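Putative aminooxidase (Propionibacterium acnes, PDB 2BA9) isomerises polyunsaturated fatty acids, producing conjugated linoleic acid, probably with the help of its bound flavin-adenine dinucleotide, and belongs to the flavin-containing amine oxidoreductase family. Local coordinates at residues R55-G59 against I363-W368; I73-D79 against M208-L212; D140-D146 against F173-A179. One frame throughout, in Å; residues are numbered along the deposited sequence.

Contact 1: R55-G59 against I363-W368. With FAD (flavin-adenine dinucleotide), chain D.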
loop_
_atom_site.group_PDB
_atom_site.type_symbol
_atom_site.label_atom_id
_atom_site.label_comp_id
_atom_site.label_asym_id
_atom_site.label_seq_id
_atom_site.Cartn_x
_atom_site.Cartn_y
_atom_site.Cartn_z
ATOM N N ARG A 55 1.166 -20.435 -6.124
ATOM C CA ARG A 55 1.778 -19.156 -5.845
ATOM C C ARG A 55 1.466 -18.687 -4.439
ATOM O O ARG A 55 0.337 -18.796 -3.956
ATOM C CB ARG A 55 1.338 -18.105 -6.871
ATOM C CG ARG A 55 1.668 -18.495 -8.313
ATOM C CD ARG A 55 1.085 -17.549 -9.323
ATOM N NE ARG A 55 1.826 -16.292 -9.416
ATOM C CZ ARG A 55 1.645 -15.372 -10.362
ATOM N NH1 ARG A 55 0.739 -15.541 -11.318
ATOM N NH2 ARG A 55 2.380 -14.271 -10.360
ATOM N N TYR A 56 2.475 -18.129 -3.789
ATOM C CA TYR A 56 2.277 -17.494 -2.501
ATOM C C TYR A 56 2.476 -15.991 -2.665
ATOM O O TYR A 56 2.930 -15.528 -3.714
ATOM C CB TYR A 56 3.218 -18.083 -1.447
ATOM C CG TYR A 56 4.690 -17.918 -1.737
ATOM C CD1 TYR A 56 5.416 -16.882 -1.170
ATOM C CD2 TYR A 56 5.361 -18.811 -2.561
ATOM C CE1 TYR A 56 6.777 -16.736 -1.410
ATOM C CE2 TYR A 56 6.716 -18.674 -2.809
ATOM C CZ TYR A 56 7.418 -17.631 -2.232
ATOM O OH TYR A 56 8.763 -17.493 -2.481
ATOM N N GLU A 57 2.124 -15.240 -1.626
ATOM C CA GLU A 57 2.154 -13.794 -1.686
ATOM C C GLU A 57 3.317 -13.293 -0.833
ATOM O O GLU A 57 3.403 -13.560 0.382
ATOM C CB GLU A 57 0.832 -13.193 -1.193
ATOM C CG GLU A 57 -0.443 -13.614 -1.951
ATOM C CD GLU A 57 -0.659 -12.888 -3.283
ATOM O OE1 GLU A 57 0.343 -12.504 -3.944
ATOM O OE2 GLU A 57 -1.846 -12.694 -3.671
ATOM N N MET A 58 4.231 -12.595 -1.484
ATOM C CA MET A 58 5.247 -11.822 -0.796
ATOM C C MET A 58 4.765 -10.389 -0.551
ATOM O O MET A 58 5.363 -9.646 0.232
ATOM C CB MET A 58 6.559 -11.837 -1.592
ATOM C CG MET A 58 7.340 -13.142 -1.428
ATOM S SD MET A 58 7.843 -13.541 0.285
ATOM C CE MET A 58 8.751 -12.040 0.684
ATOM N N GLY A 59 3.671 -10.003 -1.198
ATOM C CA GLY A 59 3.107 -8.658 -1.018
ATOM C C GLY A 59 1.611 -8.670 -0.749
ATOM O O GLY A 59 1.115 -9.492 0.046
ATOM N N ILE A 363 12.453 -19.361 3.166
ATOM C CA ILE A 363 12.913 -19.530 1.781
ATOM C C ILE A 363 13.012 -18.187 1.042
ATOM O O ILE A 363 13.733 -18.083 0.055
ATOM C CB ILE A 363 12.026 -20.543 0.968
ATOM C CG1 ILE A 363 10.623 -19.980 0.703
ATOM C CG2 ILE A 363 11.947 -21.912 1.704
ATOM C CD1 ILE A 363 9.880 -20.643 -0.475
ATOM N N GLU A 364 12.296 -17.173 1.526
ATOM C CA GLU A 364 12.368 -15.817 0.973
ATOM C C GLU A 364 12.082 -14.731 2.026
ATOM O O GLU A 364 11.171 -14.850 2.843
ATOM C CB GLU A 364 11.398 -15.656 -0.207
ATOM C CG GLU A 364 11.683 -14.456 -1.083
ATOM C CD GLU A 364 10.681 -14.256 -2.234
ATOM O OE1 GLU A 364 9.908 -15.180 -2.576
ATOM O OE2 GLU A 364 10.675 -13.146 -2.796
ATOM N N GLU A 365 12.867 -13.663 1.963
ATOM C CA GLU A 365 12.688 -12.493 2.810
ATOM C C GLU A 365 12.761 -11.231 1.988
ATOM O O GLU A 365 13.621 -11.103 1.106
ATOM C CB GLU A 365 13.769 -12.422 3.877
ATOM C CG GLU A 365 13.458 -11.413 4.946
ATOM C CD GLU A 365 14.512 -11.367 5.991
ATOM O OE1 GLU A 365 15.547 -10.715 5.731
ATOM O OE2 GLU A 365 14.321 -12.004 7.056
ATOM N N GLN A 366 11.866 -10.297 2.299
ATOM C CA GLN A 366 11.846 -8.993 1.647
ATOM C C GLN A 366 11.507 -7.911 2.645
ATOM O O GLN A 366 10.489 -8.021 3.320
ATOM C CB GLN A 366 10.779 -8.981 0.550
ATOM C CG GLN A 366 10.716 -7.686 -0.237
ATOM C CD GLN A 366 11.845 -7.531 -1.190
ATOM O OE1 GLN A 366 12.055 -8.378 -2.061
ATOM N NE2 GLN A 366 12.580 -6.440 -1.057
ATOM N N THR A 367 12.344 -6.874 2.736
ATOM C CA THR A 367 11.914 -5.602 3.354
ATOM C C THR A 367 11.485 -4.650 2.232
ATOM O O THR A 367 12.258 -4.308 1.334
ATOM C CB THR A 367 12.977 -4.951 4.260
ATOM O OG1 THR A 367 13.320 -5.853 5.320
ATOM C CG2 THR A 367 12.440 -3.659 4.876
ATOM N N TRP A 368 10.233 -4.237 2.283
ATOM C CA TRP A 368 9.643 -3.442 1.213
ATOM C C TRP A 368 9.716 -1.952 1.529
ATOM O O TRP A 368 9.599 -1.551 2.686
ATOM C CB TRP A 368 8.173 -3.793 1.074
ATOM C CG TRP A 368 7.851 -5.165 0.637
ATOM C CD1 TRP A 368 7.366 -6.174 1.411
ATOM C CD2 TRP A 368 7.930 -5.683 -0.696
ATOM N NE1 TRP A 368 7.139 -7.285 0.647
ATOM C CE2 TRP A 368 7.476 -7.012 -0.652
ATOM C CE3 TRP A 368 8.334 -5.146 -1.924
ATOM C CZ2 TRP A 368 7.413 -7.819 -1.791
ATOM C CZ3 TRP A 368 8.276 -5.952 -3.057
ATOM C CH2 TRP A 368 7.820 -7.274 -2.979
HETATM P PA FAD D . 4.710 -0.392 -6.232
HETATM O O1A FAD D . 3.741 -1.526 -6.066
HETATM O O2A FAD D . 5.827 -0.296 -5.213
HETATM O O5B FAD D . 5.416 -0.530 -7.662
HETATM C C5B FAD D . 6.327 0.477 -8.037
HETATM C C4B FAD D . 7.066 0.066 -9.293
HETATM O O4B FAD D . 7.944 1.108 -9.667
HETATM C C3B FAD D . 7.884 -1.211 -9.084
HETATM O O3B FAD D . 7.560 -2.157 -10.077
HETATM C C2B FAD D . 9.315 -0.732 -9.152
HETATM O O2B FAD D . 10.224 -1.746 -9.582
HETATM C C1B FAD D . 9.176 0.526 -10.027
HETATM N N9A FAD D . 10.316 1.433 -9.807
HETATM C C8A FAD D . 10.771 1.935 -8.605
HETATM N N7A FAD D . 11.864 2.713 -8.841
HETATM C C5A FAD D . 12.110 2.713 -10.181
HETATM C C6A FAD D . 13.100 3.317 -10.982
HETATM N N6A FAD D . 13.810 4.378 -10.479
HETATM N N1A FAD D . 13.050 3.134 -12.359
HETATM C C2A FAD D . 12.088 2.322 -12.944
HETATM N N3A FAD D . 11.121 1.729 -12.143
HETATM C C4A FAD D . 11.141 1.900 -10.792
HETATM N N1 FAD D . -2.539 -3.412 -1.035
HETATM C C2 FAD D . -3.900 -3.618 -0.938
HETATM O O2 FAD D . -4.670 -2.979 -1.656
HETATM N N3 FAD D . -4.393 -4.519 -0.016
HETATM C C4 FAD D . -3.530 -5.236 0.786
HETATM O O4 FAD D . -4.006 -6.051 1.592
HETATM C C4X FAD D . -2.149 -5.039 0.680
HETATM N N5 FAD D . -1.253 -5.722 1.484
HETATM C C5X FAD D . 0.111 -5.656 1.274
HETATM C C6 FAD D . 0.981 -6.463 2.003
HETATM C C7 FAD D . 2.351 -6.412 1.753
HETATM C C7M FAD D . 3.257 -7.309 2.547
HETATM C C8 FAD D . 2.848 -5.544 0.784
HETATM C C8M FAD D . 4.312 -5.449 0.480
HETATM C C9 FAD D . 1.970 -4.738 0.065
HETATM C C9A FAD D . 0.596 -4.774 0.305
HETATM N N10 FAD D . -0.307 -3.952 -0.394
HETATM C C10 FAD D . -1.665 -4.132 -0.257
HETATM C "C1'" FAD D . 0.144 -2.674 -1.017
HETATM C "C2'" FAD D . 0.198 -2.768 -2.537
HETATM O "O2'" FAD D . 0.877 -3.939 -2.976
HETATM C "C3'" FAD D . 0.886 -1.510 -3.047
HETATM O "O3'" FAD D . 0.262 -0.362 -2.466
HETATM C "C4'" FAD D . 0.846 -1.446 -4.565
HETATM O "O4'" FAD D . 1.695 -2.429 -5.146
HETATM C "C5'" FAD D . 1.237 -0.040 -4.997
HETATM O "O5'" FAD D . 1.510 -0.016 -6.370
HETATM P P FAD D . 2.460 1.143 -6.987
HETATM O O1P FAD D . 2.660 0.926 -8.475
HETATM O O2P FAD D . 1.831 2.458 -6.681
HETATM O O3P FAD D . 3.887 0.988 -6.269
#
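The side chain of Met-58 threads between Glu-364 and Trp-368 where the loop after strand 54-55 meets strand 359-373, an edge strand of the mixed sheet in this amine-oxidoreductase fold, close to the dimethylbenzene end of the flavin. Its CB rests by the indole, 4.1 Å from Trp-368 CZ2. Next, CG passes the carboxylate of Glu-364, close to both oxygens. SD lies beside Glu-364 CD and also in the plane of the Tyr-56 ring, at its edge. Bends at both chi2 and chi3 fold the chain round, so that the terminal CE ends 3.7 Å from Gln-366 CB. An unbranched, flexible thioether suits this winding path from the indole past a carboxylate to the aliphatic stem of Gln-366.

Tyr-56 supplies the polar link to Glu-364. Its OH donates to OE1 at 2.6 Å, meeting the oxygen nearly along the C-O bond, while ring and carboxylate planes stand 79° apart. The long Glu-364 chain, extended beyond CG, spans the distance from the strand to the phenol, and Ile-363 CD1 packs against the same hydroxyl end.

Trp-368, part of the flavin pocket, is held from several directions. Gln-366 CG sits over the centre of one face, whereas methyl C8M of FAD lies over the opposite face, nearer its rim. The loop fixes the indole through the backbone: Trp-368 NE1 donates to Met-58 O at 3.0 Å, with an N-H...O angle of 135° and the oxygen 19° out of the ring plane.

Contact 2: I73-D79 against M208-L212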
loop_
_atom_site.group_PDB
_atom_site.type_symbol
_atom_site.label_atom_id
_atom_site.label_comp_id
_atom_site.label_asym_id
_atom_site.label_seq_id
_atom_site.Cartn_x
_atom_site.Cartn_y
_atom_site.Cartn_z
ATOM N N ILE A 73 -10.272 -3.270 -13.731
ATOM C CA ILE A 73 -9.056 -3.924 -14.195
ATOM C C ILE A 73 -9.326 -5.389 -14.492
ATOM O O ILE A 73 -8.932 -5.875 -15.552
ATOM C CB ILE A 73 -7.884 -3.784 -13.173
ATOM C CG1 ILE A 73 -7.430 -2.325 -13.072
ATOM C CG2 ILE A 73 -6.702 -4.656 -13.576
ATOM C CD1 ILE A 73 -6.375 -2.068 -11.995
ATOM N N MET A 74 -10.016 -6.092 -13.584
ATOM C CA MET A 74 -10.388 -7.501 -13.818
ATOM C C MET A 74 -11.312 -7.674 -15.049
ATOM O O MET A 74 -11.218 -8.677 -15.763
ATOM C CB MET A 74 -11.055 -8.120 -12.573
ATOM C CG MET A 74 -10.137 -8.283 -11.360
ATOM S SD MET A 74 -10.884 -9.252 -10.018
ATOM C CE MET A 74 -11.847 -7.992 -9.182
ATOM N N ASP A 75 -12.207 -6.711 -15.286
ATOM C CA ASP A 75 -13.102 -6.758 -16.452
ATOM C C ASP A 75 -12.263 -6.788 -17.728
ATOM O O ASP A 75 -12.577 -7.495 -18.696
ATOM C CB ASP A 75 -14.022 -5.535 -16.537
ATOM C CG ASP A 75 -15.019 -5.437 -15.398
ATOM O OD1 ASP A 75 -15.282 -6.439 -14.694
ATOM O OD2 ASP A 75 -15.553 -4.322 -15.222
ATOM N N ARG A 76 -11.201 -5.991 -17.718
ATOM C CA ARG A 76 -10.301 -5.876 -18.865
ATOM C C ARG A 76 -9.445 -7.129 -19.082
ATOM O O ARG A 76 -9.160 -7.512 -20.223
ATOM C CB ARG A 76 -9.400 -4.655 -18.678
ATOM C CG ARG A 76 -8.718 -4.227 -19.946
ATOM C CD ARG A 76 -7.864 -3.013 -19.744
ATOM N NE ARG A 76 -6.861 -2.950 -20.794
ATOM C CZ ARG A 76 -6.855 -2.117 -21.829
ATOM N NH1 ARG A 76 -7.796 -1.185 -21.986
ATOM N NH2 ARG A 76 -5.869 -2.216 -22.713
ATOM N N THR A 77 -9.049 -7.782 -17.997
ATOM C CA THR A 77 -8.106 -8.915 -18.085
ATOM C C THR A 77 -8.784 -10.291 -18.106
ATOM O O THR A 77 -8.179 -11.281 -18.536
ATOM C CB THR A 77 -7.127 -8.905 -16.905
ATOM O OG1 THR A 77 -7.861 -9.000 -15.681
ATOM C CG2 THR A 77 -6.270 -7.630 -16.892
ATOM N N GLY A 78 -10.024 -10.350 -17.627
ATOM C CA GLY A 78 -10.756 -11.610 -17.492
ATOM C C GLY A 78 -10.515 -12.319 -16.172
ATOM O O GLY A 78 -10.989 -13.422 -15.960
ATOM N N ASP A 79 -9.782 -11.683 -15.264
ATOM C CA ASP A 79 -9.441 -12.303 -13.995
ATOM C C ASP A 79 -10.650 -12.294 -13.072
ATOM O O ASP A 79 -11.541 -11.455 -13.209
ATOM C CB ASP A 79 -8.259 -11.582 -13.348
ATOM C CG ASP A 79 -6.945 -11.835 -14.087
ATOM O OD1 ASP A 79 -6.392 -12.942 -13.974
ATOM O OD2 ASP A 79 -6.448 -10.919 -14.758
ATOM N N MET A 208 -3.117 -10.540 -12.017
ATOM C CA MET A 208 -3.996 -9.645 -12.762
ATOM C C MET A 208 -3.283 -8.414 -13.327
ATOM O O MET A 208 -3.720 -7.841 -14.320
ATOM C CB MET A 208 -5.210 -9.228 -11.909
ATOM C CG MET A 208 -4.896 -8.475 -10.617
ATOM S SD MET A 208 -6.283 -8.589 -9.447
ATOM C CE MET A 208 -5.610 -7.723 -8.012
ATOM N N PHE A 209 -2.191 -8.008 -12.693
ATOM C CA PHE A 209 -1.370 -6.924 -13.209
ATOM C C PHE A 209 -0.399 -7.432 -14.284
ATOM O O PHE A 209 -0.056 -6.707 -15.210
ATOM C CB PHE A 209 -0.656 -6.227 -12.064
ATOM C CG PHE A 209 -1.587 -5.503 -11.149
ATOM C CD1 PHE A 209 -2.206 -4.316 -11.562
ATOM C CD2 PHE A 209 -1.889 -6.013 -9.903
ATOM C CE1 PHE A 209 -3.097 -3.634 -10.726
ATOM C CE2 PHE A 209 -2.765 -5.344 -9.060
ATOM C CZ PHE A 209 -3.370 -4.141 -9.469
ATOM N N GLU A 210 0.026 -8.689 -14.172
ATOM C CA GLU A 210 0.732 -9.326 -15.280
ATOM C C GLU A 210 -0.188 -9.354 -16.501
ATOM O O GLU A 210 0.205 -8.944 -17.591
ATOM C CB GLU A 210 1.216 -10.727 -14.892
ATOM C CG GLU A 210 2.329 -10.689 -13.872
ATOM C CD GLU A 210 2.725 -12.059 -13.339
ATOM O OE1 GLU A 210 1.866 -12.953 -13.148
ATOM O OE2 GLU A 210 3.919 -12.218 -13.062
ATOM N N HIS A 211 -1.437 -9.762 -16.306
ATOM C CA HIS A 211 -2.387 -9.828 -17.412
ATOM C C HIS A 211 -2.807 -8.445 -17.931
ATOM O O HIS A 211 -2.976 -8.259 -19.130
ATOM C CB HIS A 211 -3.615 -10.615 -17.007
ATOM C CG HIS A 211 -3.309 -11.991 -16.515
ATOM N ND1 HIS A 211 -4.139 -12.669 -15.653
ATOM C CD2 HIS A 211 -2.246 -12.804 -16.737
ATOM C CE1 HIS A 211 -3.616 -13.852 -15.386
ATOM N NE2 HIS A 211 -2.465 -13.955 -16.027
ATOM N N LEU A 212 -2.971 -7.477 -17.034
ATOM C CA LEU A 212 -3.248 -6.109 -17.454
ATOM C C LEU A 212 -2.170 -5.597 -18.416
ATOM O O LEU A 212 -2.482 -4.990 -19.450
ATOM C CB LEU A 212 -3.354 -5.165 -16.244
ATOM C CG LEU A 212 -3.549 -3.667 -16.554
ATOM C CD1 LEU A 212 -4.822 -3.401 -17.409
ATOM C CD2 LEU A 212 -3.576 -2.870 -15.264
#
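Both oxygens of Asp-79 face a single nitrogen of His-211, a forked hydrogen bond in which the carboxylate and imidazole lie nearly coplanar, their planes 5° apart. His-211 ND1 is 2.8 Å from Asp-79 OD1 and 3.0 Å from Asp-79 OD2; the bond to OD2 is the straighter at 158°, that to OD1 more bent, and each oxygen uses its syn lone pair. A second donor steadies the carboxylate: Thr-77 OG1 gives its proton to Asp-79 OD2 at 2.6 Å, on the anti side. That grip on the aspartate, with its negative charge close by, would probably favour a protonated imidazole.

Thr-77 uses both branches of its CB. OG1 stands between the backbone N and the carbonyl carbon, facing the aspartate, and this puts CG2 beside the backbone N, where it presses on the other helix 3.3 Å from Leu-212 N; a small beta-branched residue can serve both purposes at so close an approach. Gly-78, at positive phi, ends helix 68-77 and turns the chain so that Asp-79 comes back over helix 204-215.

The two helices cross at 60°, their local axes 9.3 Å apart, as plain helix packing beside the dinucleotide-binding part of the fold. Apolar side chains fill the interface: Ile-73 sends CD1 to Phe-209 CE1 at 3.8 Å and CG2 to Leu-212 CD2, meeting both side chains at about a right angle. Phe-209 itself also packs on helix 16-28 and helix 408-423. Arg-76 lays its extended methylene chain across Leu-212, CD touching CD1 at 3.9 Å, while its guanidinium reaches on to a salt bridge with Glu-26.

Contact 3: D140-D146 against F173-A179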
loop_
_atom_site.group_PDB
_atom_site.type_symbol
_atom_site.label_atom_id
_atom_site.label_comp_id
_atom_site.label_asym_id
_atom_site.label_seq_id
_atom_site.Cartn_x
_atom_site.Cartn_y
_atom_site.Cartn_z
ATOM N N ASP A 140 -9.143 18.162 11.584
ATOM C CA ASP A 140 -9.044 17.062 12.539
ATOM C C ASP A 140 -8.382 15.828 11.913
ATOM O O ASP A 140 -7.675 15.095 12.588
ATOM C CB ASP A 140 -10.423 16.687 13.082
ATOM C CG ASP A 140 -11.052 17.783 13.924
ATOM O OD1 ASP A 140 -10.398 18.810 14.239
ATOM O OD2 ASP A 140 -12.235 17.608 14.262
ATOM N N LEU A 141 -8.610 15.620 10.619
ATOM C CA LEU A 141 -8.066 14.449 9.911
ATOM C C LEU A 141 -6.562 14.549 9.637
ATOM O O LEU A 141 -5.916 13.564 9.253
ATOM C CB LEU A 141 -8.827 14.237 8.598
ATOM C CG LEU A 141 -10.304 13.845 8.754
ATOM C CD1 LEU A 141 -11.021 13.989 7.430
ATOM C CD2 LEU A 141 -10.421 12.435 9.282
ATOM N N MET A 142 -6.019 15.743 9.840
ATOM C CA MET A 142 -4.583 15.999 9.685
ATOM C C MET A 142 -3.763 15.587 10.921
ATOM O O MET A 142 -2.527 15.562 10.874
ATOM C CB MET A 142 -4.379 17.479 9.382
ATOM C CG MET A 142 -5.125 17.949 8.146
ATOM S SD MET A 142 -4.679 19.611 7.659
ATOM C CE MET A 142 -5.871 19.914 6.332
ATOM N N LEU A 143 -4.466 15.266 12.008
ATOM C CA LEU A 143 -3.868 14.810 13.255
ATOM C C LEU A 143 -3.556 13.312 13.205
ATOM O O LEU A 143 -4.197 12.579 12.459
ATOM C CB LEU A 143 -4.836 15.054 14.415
ATOM C CG LEU A 143 -5.076 16.495 14.831
ATOM C CD1 LEU A 143 -6.252 16.623 15.839
ATOM C CD2 LEU A 143 -3.756 17.055 15.405
ATOM N N PRO A 144 -2.584 12.844 14.029
ATOM C CA PRO A 144 -2.408 11.394 14.142
ATOM C C PRO A 144 -3.734 10.726 14.542
ATOM O O PRO A 144 -4.547 11.331 15.268
ATOM C CB PRO A 144 -1.334 11.240 15.219
ATOM C CG PRO A 144 -0.615 12.552 15.255
ATOM C CD PRO A 144 -1.630 13.582 14.879
ATOM N N PHE A 145 -3.955 9.507 14.044
ATOM C CA PHE A 145 -5.251 8.831 14.199
ATOM C C PHE A 145 -5.769 8.779 15.629
ATOM O O PHE A 145 -6.956 9.013 15.842
ATOM C CB PHE A 145 -5.212 7.424 13.602
ATOM C CG PHE A 145 -6.586 6.794 13.403
ATOM C CD1 PHE A 145 -7.520 7.378 12.572
ATOM C CD2 PHE A 145 -6.903 5.576 14.002
ATOM C CE1 PHE A 145 -8.777 6.800 12.382
ATOM C CE2 PHE A 145 -8.152 4.983 13.807
ATOM C CZ PHE A 145 -9.084 5.599 12.994
ATOM N N ASP A 146 -4.898 8.487 16.599
ATOM C CA ASP A 146 -5.329 8.414 18.004
ATOM C C ASP A 146 -5.776 9.766 18.520
ATOM O O ASP A 146 -6.721 9.840 19.314
ATOM C CB ASP A 146 -4.222 7.890 18.930
ATOM C CG ASP A 146 -4.055 6.383 18.869
ATOM O OD1 ASP A 146 -5.056 5.653 18.649
ATOM O OD2 ASP A 146 -2.901 5.933 19.056
ATOM N N PHE A 173 -0.850 4.432 15.049
ATOM C CA PHE A 173 -1.847 5.486 15.221
ATOM C C PHE A 173 -1.389 6.657 16.102
ATOM O O PHE A 173 -1.995 7.737 16.072
ATOM C CB PHE A 173 -3.136 4.895 15.809
ATOM C CG PHE A 173 -3.903 3.980 14.871
ATOM C CD1 PHE A 173 -4.811 3.060 15.396
ATOM C CD2 PHE A 173 -3.757 4.038 13.475
ATOM C CE1 PHE A 173 -5.542 2.207 14.563
ATOM C CE2 PHE A 173 -4.500 3.184 12.639
ATOM C CZ PHE A 173 -5.383 2.273 13.180
ATOM N N ASP A 174 -0.342 6.449 16.893
ATOM C CA ASP A 174 0.239 7.533 17.688
ATOM C C ASP A 174 0.854 8.654 16.812
ATOM O O ASP A 174 1.047 9.771 17.284
ATOM C CB ASP A 174 1.286 6.980 18.668
ATOM C CG ASP A 174 2.498 6.370 17.955
ATOM O OD1 ASP A 174 2.484 5.139 17.725
ATOM O OD2 ASP A 174 3.453 7.115 17.630
ATOM N N ASN A 175 1.160 8.344 15.547
ATOM C CA ASN A 175 1.768 9.309 14.640
ATOM C C ASN A 175 1.188 9.391 13.211
ATOM O O ASN A 175 1.174 10.462 12.629
ATOM C CB ASN A 175 3.273 9.062 14.576
ATOM C CG ASN A 175 3.617 7.717 13.988
ATOM O OD1 ASN A 175 3.850 7.612 12.800
ATOM N ND2 ASN A 175 3.643 6.685 14.814
ATOM N N VAL A 176 0.711 8.292 12.637
ATOM C CA VAL A 176 0.213 8.327 11.241
ATOM C C VAL A 176 -1.081 9.132 11.153
ATOM O O VAL A 176 -2.043 8.822 11.860
ATOM C CB VAL A 176 -0.046 6.928 10.682
ATOM C CG1 VAL A 176 -0.867 7.003 9.381
ATOM C CG2 VAL A 176 1.249 6.190 10.458
ATOM N N PRO A 177 -1.114 10.173 10.299
ATOM C CA PRO A 177 -2.299 11.035 10.210
ATOM C C PRO A 177 -3.621 10.346 9.833
ATOM O O PRO A 177 -3.638 9.452 8.966
ATOM C CB PRO A 177 -1.909 12.048 9.118
ATOM C CG PRO A 177 -0.416 12.059 9.119
ATOM C CD PRO A 177 -0.025 10.655 9.418
ATOM N N ALA A 178 -4.717 10.820 10.446
ATOM C CA ALA A 178 -6.064 10.247 10.256
ATOM C C ALA A 178 -6.478 10.093 8.784
ATOM O O ALA A 178 -7.119 9.101 8.419
ATOM C CB ALA A 178 -7.108 11.075 11.011
ATOM N N ALA A 179 -6.100 11.062 7.958
ATOM C CA ALA A 179 -6.461 11.090 6.522
ATOM C C ALA A 179 -6.035 9.839 5.745
ATOM O O ALA A 179 -6.731 9.387 4.833
ATOM C CB ALA A 179 -5.856 12.301 5.869
#
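Leu-143 O accepts the shortest bond here, 2.7 Å from Ala-178 N at an angle of 162°, and Pro-177 CA adds a CH...O contact to the same oxygen. In exchange, Phe-145 N donates to Val-176 O at 3.0 Å, making a single beta bridge between Pro-144 and Pro-177. Each proline occupies the N-cap position of a helix; lacking an amide hydrogen, proline fits a place where its neighbours do the bonding. Ala-179 N reaches Leu-141 O at 2.8 Å, and Asp-146 N reaches Phe-173 O at 3.0 Å, so both helix starts find acceptors on the opposite segment. Ala-178 CB, a lone methyl, permits this close approach and sits 3.3 Å from Leu-141 O.

Beside the bridge, Phe-145 and Phe-173 form an edge-to-face pair, planes 56° apart. Phe-145 CG is anti to its own amide nitrogen (chi1 -165°), which brings CD2 over the centre of the Phe-173 ring, 3.3 Å above its plane.

Asp-146 lies against Phe-173 CB and salt-bridges Arg-158. The contact thus joins the starts of helices 145-151 and 178-184, with helix 376-380 packed against Pro-144 and Ala-179.

In the fold
The contacts are nested along the chain: contact 1 closes the longest loop, contact 2 lies inside it and contact 3 inside both. Contact 1 touches the flavin directly. Contact 2 is set back, with the side chain of Phe-209 about 7 Å from FAD, and contact 3, which ties together the starts of two helices, stands away from contact 1, their nearest atoms about 14 Å apart. Contacts 1 and 2 meet through a salt bridge, Arg-55 NH2 to Glu-210 OE1 at 3.1 Å, although their centres are 22 Å apart. Contact 3 lies across the chain's centre from both, 34 Å from contact 2 between centres.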